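Local coordinates for uncharacterized protein (Trypanosoma cruzi, PDB 6XYB) that is of unknown function but belongs to a conserved kinetoplastid-specific family and assembles as a tetramer that binds magnesium and potassium ions between its subunits, at residues V9-T12 / V17-M20; T12-V17 / L75-V80; L32-I37 / W63-S68; T83-L88 / W93-S98. All coordinates share one frame; numbering follows the deposited sequence.

Contact 1: V9-T12 / V17-M20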
# COMPACT_ATOMS: atom_id res chain seq x y z
N VAL C 9 9.04 4.82 7.45
CA VAL C 9 9.75 5.85 6.68
C VAL C 9 8.68 6.56 5.84
O VAL C 9 7.84 5.92 5.19
CB VAL C 9 10.82 5.27 5.78
CG1 VAL C 9 11.49 6.33 4.91
CG2 VAL C 9 11.87 4.54 6.56
N SER C 10 8.70 7.89 5.88
CA SER C 10 7.74 8.64 5.08
C SER C 10 8.52 9.54 4.14
O SER C 10 9.53 10.12 4.58
CB SER C 10 6.80 9.43 5.97
OG SER C 10 5.75 10.01 5.24
N ALA C 11 8.01 9.72 2.95
CA ALA C 11 8.67 10.60 1.98
C ALA C 11 7.58 11.47 1.33
O ALA C 11 6.63 10.90 0.76
CB ALA C 11 9.38 9.80 0.95
N THR C 12 7.80 12.78 1.36
CA THR C 12 6.93 13.75 0.73
C THR C 12 7.74 14.45 -0.35
O THR C 12 8.89 14.77 -0.12
CB THR C 12 6.34 14.71 1.77
OG1 THR C 12 5.53 13.94 2.69
CG2 THR C 12 5.45 15.74 1.10
N VAL C 17 11.39 15.37 1.11
CA VAL C 17 11.65 15.36 2.58
C VAL C 17 11.40 13.93 3.06
O VAL C 17 10.28 13.40 2.86
CB VAL C 17 10.81 16.35 3.40
CG1 VAL C 17 11.15 16.19 4.88
CG2 VAL C 17 10.99 17.79 2.88
N ILE C 18 12.42 13.34 3.64
CA ILE C 18 12.34 11.95 4.11
C ILE C 18 12.43 11.97 5.64
O ILE C 18 13.34 12.56 6.22
CB ILE C 18 13.47 11.08 3.52
CG1 ILE C 18 13.43 11.07 1.99
CG2 ILE C 18 13.41 9.68 4.15
CD1 ILE C 18 14.72 10.70 1.36
N THR C 19 11.47 11.32 6.31
CA THR C 19 11.44 11.19 7.77
C THR C 19 11.44 9.70 8.14
O THR C 19 10.78 8.91 7.46
CB THR C 19 10.24 11.92 8.35
OG1 THR C 19 9.03 11.59 7.68
CG2 THR C 19 10.37 13.41 8.29
N MET C 20 12.13 9.37 9.22
CA MET C 20 12.24 7.99 9.70
C MET C 20 11.90 7.94 11.17
O MET C 20 12.52 8.68 11.94
CB MET C 20 13.67 7.49 9.45
CG MET C 20 14.12 7.69 8.03
SD MET C 20 15.49 6.68 7.52
CE MET C 20 16.76 7.31 8.50
O HOH W 1 8.70 13.19 5.28
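The carbonyl oxygen of Ser-10 is held by two donors. Thr-19 N bonds to Ser-10 O at 2.9 Å, with a nearly straight N-H...O angle of 171°. A water donates a second, longer bond at 3.3 Å to the same Ser-10 O. That water also donates to Val-17 O at 2.9 Å, and it lies 2.9 Å from Thr-19 OG1. The Thr-19 hydroxyl sits between its backbone N and carbonyl carbon (chi1 49°), which brings it to this water. Ser-10 N to Thr-19 O, at 2.8 Å, completes the first antiparallel hydrogen-bonded pair. Thr-12 and Val-17 form the second, by a matching pair of backbone hydrogen bonds. Val-9 with Met-20 and Ala-11 with Ile-18 are the non-hydrogen-bonded pairs. Their side chains lie on the face covered by helix 74-90. There Val-9 CG1 rests beside Ile-18 CG2 at 3.9 Å, the two side chains pointing the same way. Val-9 CG2 reaches Met-20 CG at 4.1 Å. On the other face, Ser-10 OG bonds to Lys-112 and Thr-12 OG1 to Thr-110. The hairpin thus has one apolar face turned to the core, and another where Val-17 sits among three hydroxyls tied to water and to strand 108-117.

Contact 2: T12-V17 / L75-V80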
# COMPACT_ATOMS: atom_id res chain seq x y z
N THR C 12 7.80 12.78 1.36
CA THR C 12 6.93 13.75 0.73
C THR C 12 7.74 14.45 -0.35
O THR C 12 8.89 14.77 -0.12
CB THR C 12 6.34 14.71 1.77
OG1 THR C 12 5.53 13.94 2.69
CG2 THR C 12 5.45 15.74 1.10
N PHE C 13 7.11 14.66 -1.47
CA PHE C 13 7.65 15.39 -2.62
C PHE C 13 6.61 16.40 -3.11
O PHE C 13 5.43 16.11 -3.04
CB PHE C 13 7.89 14.43 -3.77
CG PHE C 13 8.73 13.27 -3.42
CD1 PHE C 13 10.10 13.27 -3.56
CD2 PHE C 13 8.15 12.12 -2.96
CE1 PHE C 13 10.88 12.20 -3.17
CE2 PHE C 13 8.91 11.02 -2.61
CZ PHE C 13 10.28 11.05 -2.70
N ASN C 14 6.99 17.59 -3.61
CA ASN C 14 8.29 18.22 -3.59
C ASN C 14 8.24 19.48 -2.75
O ASN C 14 7.18 20.10 -2.62
CB ASN C 14 8.73 18.52 -5.02
CG ASN C 14 9.26 17.28 -5.71
OD1 ASN C 14 10.25 16.71 -5.27
ND2 ASN C 14 8.61 16.83 -6.77
N PRO C 15 9.38 19.94 -2.18
CA PRO C 15 10.66 19.28 -2.37
C PRO C 15 10.76 18.01 -1.53
O PRO C 15 9.91 17.77 -0.65
CB PRO C 15 11.69 20.30 -1.89
CG PRO C 15 10.92 21.14 -0.88
CD PRO C 15 9.47 21.12 -1.32
N PRO C 16 11.76 17.15 -1.84
CA PRO C 16 11.88 15.83 -1.23
C PRO C 16 12.27 15.91 0.25
O PRO C 16 13.33 16.42 0.62
CB PRO C 16 12.91 15.05 -2.03
CG PRO C 16 13.51 16.04 -3.02
CD PRO C 16 12.75 17.36 -2.90
N VAL C 17 11.39 15.37 1.11
CA VAL C 17 11.65 15.36 2.58
C VAL C 17 11.40 13.93 3.06
O VAL C 17 10.28 13.40 2.86
CB VAL C 17 10.81 16.35 3.40
CG1 VAL C 17 11.15 16.19 4.88
CG2 VAL C 17 10.99 17.79 2.88
N LEU C 75 10.07 9.10 -11.64
CA LEU C 75 11.13 8.09 -11.75
C LEU C 75 12.10 8.20 -10.56
O LEU C 75 12.53 7.18 -10.01
CB LEU C 75 11.88 8.34 -13.07
CG LEU C 75 13.06 7.42 -13.31
CD1 LEU C 75 12.61 5.95 -13.34
CD2 LEU C 75 13.76 7.77 -14.62
N HIS C 76 12.46 9.43 -10.18
CA HIS C 76 13.43 9.61 -9.08
C HIS C 76 12.78 9.21 -7.75
O HIS C 76 13.51 8.74 -6.84
CB HIS C 76 14.02 11.02 -9.12
CG HIS C 76 15.11 11.14 -10.13
ND1 HIS C 76 14.86 11.16 -11.50
CD2 HIS C 76 16.46 11.15 -9.99
CE1 HIS C 76 16.01 11.25 -12.17
NE2 HIS C 76 17.01 11.24 -11.27
N LYS C 77 11.47 9.38 -7.62
CA LYS C 77 10.76 8.98 -6.40
C LYS C 77 10.87 7.43 -6.29
O LYS C 77 11.18 6.93 -5.24
CB LYS C 77 9.30 9.40 -6.50
CG LYS C 77 9.08 10.89 -6.51
CD LYS C 77 7.65 11.28 -6.61
CE LYS C 77 7.43 12.70 -7.12
NZ LYS C 77 5.99 12.99 -7.32
N SER C 78 10.66 6.68 -7.39
CA SER C 78 10.78 5.21 -7.39
C SER C 78 12.19 4.85 -6.93
O SER C 78 12.36 3.91 -6.17
CB SER C 78 10.49 4.69 -8.79
OG SER C 78 9.15 4.95 -9.20
N ALA C 79 13.19 5.54 -7.47
CA ALA C 79 14.59 5.25 -7.09
C ALA C 79 14.83 5.50 -5.59
O ALA C 79 15.54 4.75 -4.96
CB ALA C 79 15.52 6.12 -7.93
N VAL C 80 14.33 6.57 -5.04
CA VAL C 80 14.51 6.85 -3.58
C VAL C 80 13.87 5.72 -2.79
O VAL C 80 14.45 5.18 -1.82
CB VAL C 80 13.87 8.18 -3.20
CG1 VAL C 80 13.80 8.33 -1.70
CG2 VAL C 80 14.63 9.35 -3.83
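Helix 74-90 lies across one face of the antiparallel sheet, and here it meets the end of strand 6-13 where the hairpin turns. The touch is made by Phe-13 and Lys-77. The aliphatic part of Lys-77 runs over one face of the Phe-13 ring. Lys-77 CG sits 3.7 Å from the centroid of the Phe-13 ring and only 3° off its normal, a CH-pi contact centred on the ring. Further along, Lys-77 CD is 3.8 Å from Phe-13 CD2. Lys-77 CE then comes 3.8 Å from Phe-13 CB. The two side chains slide past each other in opposite directions. The lysine chain is extended beyond CG (chi2 -180°), which lets three successive methylenes follow the phenylalanine. Its NZ passes on to a salt bridge with Asp-109, whose backbone also bonds to Phe-13. Val-80, one turn further on, faces the far end of the ring more loosely, with its CG1 4.6 Å from Phe-13 CZ. Asn-14 OD1 lies in the ring plane at the edge of Phe-13. Asn-14 ND2 bonds to the backbone O of the S-hydroxycysteine at position 72. The turn itself is unusual, since the peptide bonds before Asn-14 and before Pro-15 are both cis. Another side of the helix meets a neighbouring subunit, where Ser-78 OG bonds to Lys-112 of that subunit. The arrangement is that of an alpha-plus-beta fold with a helix packed on an antiparallel sheet.

Contact 3: L32-I37 / W63-S68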
# COMPACT_ATOMS: atom_id res chain seq x y z
N LEU C 32 24.13 4.91 6.88
CA LEU C 32 24.19 4.12 5.64
C LEU C 32 23.18 4.71 4.65
O LEU C 32 23.48 4.85 3.46
CB LEU C 32 23.87 2.67 5.99
CG LEU C 32 23.88 1.66 4.86
CD1 LEU C 32 24.32 0.29 5.39
CD2 LEU C 32 22.53 1.54 4.17
N LEU C 33 21.98 5.01 5.10
CA LEU C 33 20.98 5.62 4.19
C LEU C 33 21.37 7.01 3.70
O LEU C 33 21.10 7.32 2.52
CB LEU C 33 19.61 5.67 4.84
CG LEU C 33 18.97 4.32 5.09
CD1 LEU C 33 17.66 4.55 5.79
CD2 LEU C 33 18.77 3.60 3.78
N GLU C 34 22.03 7.80 4.55
CA GLU C 34 22.57 9.13 4.19
C GLU C 34 23.39 8.99 2.91
O GLU C 34 23.25 9.83 2.04
CB GLU C 34 23.42 9.70 5.32
CG GLU C 34 22.97 11.04 5.81
CD GLU C 34 23.61 11.31 7.16
OE1 GLU C 34 24.87 11.06 7.32
OE2 GLU C 34 22.85 11.71 8.03
N GLN C 35 24.25 7.96 2.84
CA GLN C 35 25.20 7.76 1.73
C GLN C 35 24.46 7.22 0.50
O GLN C 35 24.84 7.58 -0.61
CB GLN C 35 26.31 6.79 2.16
CG GLN C 35 27.09 7.27 3.38
CD GLN C 35 27.81 6.16 4.12
OE1 GLN C 35 27.60 4.98 3.86
NE2 GLN C 35 28.67 6.55 5.05
N ARG C 36 23.46 6.36 0.70
CA ARG C 36 22.78 5.63 -0.42
C ARG C 36 21.77 6.52 -1.15
O ARG C 36 21.62 6.37 -2.37
CB ARG C 36 22.10 4.35 0.07
CG ARG C 36 23.04 3.40 0.79
CD ARG C 36 23.75 2.40 -0.09
NE ARG C 36 24.17 1.28 0.74
CZ ARG C 36 24.66 0.14 0.28
NH1 ARG C 36 24.78 -0.05 -1.03
NH2 ARG C 36 25.03 -0.82 1.12
N ILE C 37 21.02 7.36 -0.44
CA ILE C 37 19.84 8.06 -1.01
C ILE C 37 20.31 9.03 -2.10
O ILE C 37 19.95 8.81 -3.25
CB ILE C 37 18.94 8.70 0.07
CG1 ILE C 37 18.26 7.59 0.86
CG2 ILE C 37 17.90 9.65 -0.54
CD1 ILE C 37 17.55 8.02 2.07
N TRP C 63 14.27 11.09 12.55
CA TRP C 63 15.33 11.63 11.69
C TRP C 63 14.69 12.21 10.43
O TRP C 63 13.79 11.60 9.83
CB TRP C 63 16.30 10.53 11.33
CG TRP C 63 17.00 10.00 12.54
CD1 TRP C 63 16.62 8.94 13.33
CD2 TRP C 63 18.25 10.47 13.07
NE1 TRP C 63 17.59 8.70 14.29
CE2 TRP C 63 18.61 9.61 14.15
CE3 TRP C 63 19.20 11.43 12.65
CZ2 TRP C 63 19.80 9.80 14.88
CZ3 TRP C 63 20.36 11.62 13.40
CH2 TRP C 63 20.67 10.79 14.48
N ARG C 64 15.16 13.38 10.03
CA ARG C 64 14.65 14.11 8.87
C ARG C 64 15.76 14.53 7.92
O ARG C 64 16.75 15.13 8.36
CB ARG C 64 13.95 15.39 9.31
CG ARG C 64 13.39 16.20 8.14
CD ARG C 64 12.91 17.54 8.64
NE ARG C 64 12.27 18.32 7.62
CZ ARG C 64 12.90 19.09 6.73
NH1 ARG C 64 14.23 19.14 6.64
NH2 ARG C 64 12.17 19.80 5.90
N MET C 65 15.57 14.24 6.65
CA MET C 65 16.49 14.70 5.59
C MET C 65 15.69 15.45 4.52
O MET C 65 14.72 14.89 3.99
CB MET C 65 17.28 13.55 4.94
CG MET C 65 17.97 13.90 3.61
SD MET C 65 18.63 12.35 2.79
CE MET C 65 20.04 12.35 3.84
N GLU C 66 16.15 16.63 4.11
CA GLU C 66 15.64 17.21 2.85
C GLU C 66 16.73 17.13 1.78
O GLU C 66 17.84 17.61 2.05
CB GLU C 66 15.15 18.63 3.04
CG GLU C 66 14.58 19.22 1.75
CD GLU C 66 13.92 20.60 1.92
OE1 GLU C 66 13.31 20.83 2.98
OE2 GLU C 66 14.00 21.42 0.98
N LEU C 67 16.42 16.61 0.59
CA LEU C 67 17.37 16.63 -0.58
C LEU C 67 17.43 18.04 -1.20
O LEU C 67 16.38 18.70 -1.35
CB LEU C 67 17.00 15.59 -1.64
CG LEU C 67 16.63 14.18 -1.18
CD1 LEU C 67 16.21 13.34 -2.36
CD2 LEU C 67 17.75 13.52 -0.41
N SER C 68 18.62 18.50 -1.59
CA SER C 68 18.97 19.95 -1.55
C SER C 68 18.20 20.84 -2.57
O SER C 68 18.85 21.39 -3.50
CB SER C 68 20.48 20.14 -1.58
OG SER C 68 21.13 19.09 -2.28
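Glu-34 meets Met-65 through its aliphatic part, not its carboxylate. Glu-34 CG lies 3.8 Å from Met-65 CE, and the same methyl is 4.1 Å from Glu-34 CA. The two side chains cross obliquely. Met-65 CG stands opposite its own backbone N (chi1 165°), and the chain then bends at chi3 (-80°), which brings the terminal methyl against Glu-34. The carboxylate of Glu-34 goes another way. Its OE2 accepts a hydrogen bond from the backbone N of Phe-54, and its OE1 makes a long, weak ion pair with Lys-53. Glu-34 is buried, so these partners probably help to settle its charge inside the protein. Helix 27-36 is thereby set against strand 62-66, on the same face of the antiparallel sheet that helix 74-90 covers. Ile-37 also touches Thr-83 and Ile-84 of helix 74-90, and Leu-33 packs on Leu-88. The backbone N of Ile-37 bonds to Leu-33 O at 3.0 Å. Its CB points toward the strand. The branch methyl CG2 makes the contact, 3.9 Å from Leu-67 CD2, the two side chains meeting at about a right angle. Ile-37 CG2 is also 4.3 Å from Met-65 SD, so this methyl touches both Met-65 and Leu-67. Arg-64 and Glu-66 point to the opposite face of the sheet. There Arg-64 NH2 reaches Glu-66 OE1 at 3.3 Å in a salt bridge that uses the anti lone pair of the carboxylate oxygen, and Val-17 packs against both residues.

Contact 4: T83-L88 / W93-S98. With K (potassium ion), chain F; MG (magnesium ion), chain H.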
# COMPACT_ATOMS: atom_id res chain seq x y z
N THR C 83 16.02 2.50 -2.98
CA THR C 83 17.32 2.57 -2.26
C THR C 83 17.05 2.50 -0.74
O THR C 83 17.81 1.85 -0.05
CB THR C 83 18.22 3.76 -2.67
OG1 THR C 83 17.70 5.00 -2.19
CG2 THR C 83 18.47 3.86 -4.16
N ILE C 84 15.96 3.12 -0.26
CA ILE C 84 15.58 3.00 1.18
C ILE C 84 15.30 1.53 1.49
O ILE C 84 15.75 1.03 2.52
CB ILE C 84 14.40 3.92 1.54
CG1 ILE C 84 14.76 5.41 1.37
CG2 ILE C 84 13.81 3.53 2.91
CD1 ILE C 84 13.55 6.30 1.39
N ILE C 85 14.48 0.90 0.66
CA ILE C 85 14.09 -0.52 0.97
C ILE C 85 15.35 -1.39 0.97
O ILE C 85 15.52 -2.22 1.84
CB ILE C 85 13.05 -1.04 -0.03
CG1 ILE C 85 11.75 -0.24 0.12
CG2 ILE C 85 12.88 -2.55 0.06
CD1 ILE C 85 10.86 -0.26 -1.09
N GLU C 86 16.18 -1.25 -0.05
CA GLU C 86 17.39 -2.08 -0.21
C GLU C 86 18.33 -1.85 0.97
O GLU C 86 18.84 -2.80 1.60
CB GLU C 86 18.05 -1.75 -1.56
CG GLU C 86 17.34 -2.43 -2.69
CD GLU C 86 18.09 -2.48 -3.99
OE1 GLU C 86 19.08 -1.71 -4.09
OE2 GLU C 86 17.70 -3.34 -4.85
N GLY C 87 18.48 -0.61 1.34
CA GLY C 87 19.41 -0.29 2.43
C GLY C 87 18.94 -0.83 3.77
O GLY C 87 19.72 -1.41 4.54
N LEU C 88 17.65 -0.66 4.05
CA LEU C 88 17.07 -1.19 5.29
C LEU C 88 17.06 -2.72 5.26
O LEU C 88 17.24 -3.30 6.38
CB LEU C 88 15.70 -0.58 5.50
CG LEU C 88 15.71 0.89 5.89
CD1 LEU C 88 14.28 1.44 5.86
CD2 LEU C 88 16.32 1.03 7.26
N TRP C 93 15.85 -4.92 8.31
CA TRP C 93 14.49 -4.35 8.32
C TRP C 93 13.77 -4.77 7.02
O TRP C 93 14.20 -4.35 5.91
CB TRP C 93 14.53 -2.84 8.42
CG TRP C 93 15.01 -2.29 9.73
CD1 TRP C 93 16.22 -1.72 9.97
CD2 TRP C 93 14.30 -2.26 10.98
NE1 TRP C 93 16.32 -1.34 11.31
CE2 TRP C 93 15.12 -1.63 11.94
CE3 TRP C 93 13.00 -2.64 11.32
CZ2 TRP C 93 14.72 -1.45 13.26
CZ3 TRP C 93 12.61 -2.49 12.63
CH2 TRP C 93 13.42 -1.85 13.55
N ASN C 94 12.66 -5.46 7.22
CA ASN C 94 11.91 -6.14 6.14
C ASN C 94 10.66 -5.31 5.81
O ASN C 94 9.96 -4.91 6.72
CB ASN C 94 11.54 -7.59 6.49
CG ASN C 94 12.76 -8.46 6.72
OD1 ASN C 94 12.92 -9.05 7.78
ND2 ASN C 94 13.69 -8.44 5.79
N LEU C 95 10.44 -5.05 4.54
CA LEU C 95 9.28 -4.22 4.10
C LEU C 95 8.02 -5.03 4.25
O LEU C 95 7.98 -6.18 3.75
CB LEU C 95 9.45 -3.82 2.65
CG LEU C 95 8.30 -3.01 2.05
CD1 LEU C 95 8.17 -1.67 2.70
CD2 LEU C 95 8.50 -2.90 0.54
N ARG C 96 7.05 -4.45 4.96
CA ARG C 96 5.77 -5.12 5.23
C ARG C 96 4.61 -4.46 4.50
O ARG C 96 3.68 -5.18 4.10
CB ARG C 96 5.48 -5.15 6.73
CG ARG C 96 6.56 -5.90 7.50
CD ARG C 96 6.66 -7.38 7.18
NE ARG C 96 5.44 -7.81 7.78
CZ ARG C 96 5.29 -8.37 8.98
NH1 ARG C 96 6.31 -8.71 9.75
NH2 ARG C 96 4.05 -8.58 9.39
N ALA C 97 4.66 -3.14 4.31
CA ALA C 97 3.50 -2.45 3.76
C ALA C 97 3.90 -1.07 3.24
O ALA C 97 4.91 -0.53 3.65
CB ALA C 97 2.37 -2.34 4.76
N SER C 98 3.10 -0.54 2.33
CA SER C 98 3.32 0.84 1.86
C SER C 98 1.96 1.45 1.53
O SER C 98 1.06 0.77 1.12
CB SER C 98 4.21 0.90 0.65
OG SER C 98 4.47 2.22 0.19
K K F . 2.47 -6.52 2.14
MG MG H . -0.30 -0.58 -0.03
O HOH W 2 13.56 -3.53 3.27
O HOH W 3 5.59 -7.70 2.46
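Trp-93 N bonds to Leu-88 O from an odd direction. The bond is 2.9 Å long, but the donor lies 36° above the carbonyl plane of Leu-88 and so is not on a lone pair. Trp-93 O also comes within 3.3 Å of Leu-88 O, two acceptors with no bond. A water lies close by and donates to Ile-85 O and to Trp-93 O, at 2.8 Å each. It joins helix 74-90 to strand 93-103. Leu-88 CD2 reaches Trp-93 CD1 at 3.9 Å, approaching the indole obliquely. Ile-85 CD1 meets Leu-95 CD2 at the same 3.9 Å. Leu-95 CG stands across from its backbone N (chi1 178°), with CD2 turned to the helix. Beyond it, Arg-96 and Ala-97 both face Phe-114 in a classic beta bulge. Arg-96 O binds the potassium ion at 2.7 Å, together with Arg-96 O of the three other subunits. Ser-98 O binds a magnesium ion at 2.2 Å, again with its three counterparts. A backbone bond, a water bridge and apolar packing thus join the helix to a strand whose backbone oxygens supply the metal sites, and the shared cations would offset crowding of carbonyl dipoles there.

From the N terminus, strand 6-13 enters contact 1, which closes the short hairpin loop with strand 17-21. Contact 2 starts inside that loop, at the hairpin's turn, and crosses it to close a much longer loop on helix 74-90. Contact 3 lies within this longer loop and ties helix 27-36 to strand 62-66, the sheet neighbour of strand 17-21. Contact 4 follows in series, as a short return from helix 74-90 to edge strand 93-103. Contacts 1, 3 and 4 meet in one core: Met-20 packs on Leu-33, and Val-9 on Leu-88. Contacts 2 and 4 use two neighbouring parts of helix 74-90, and both also touch a neighbouring subunit.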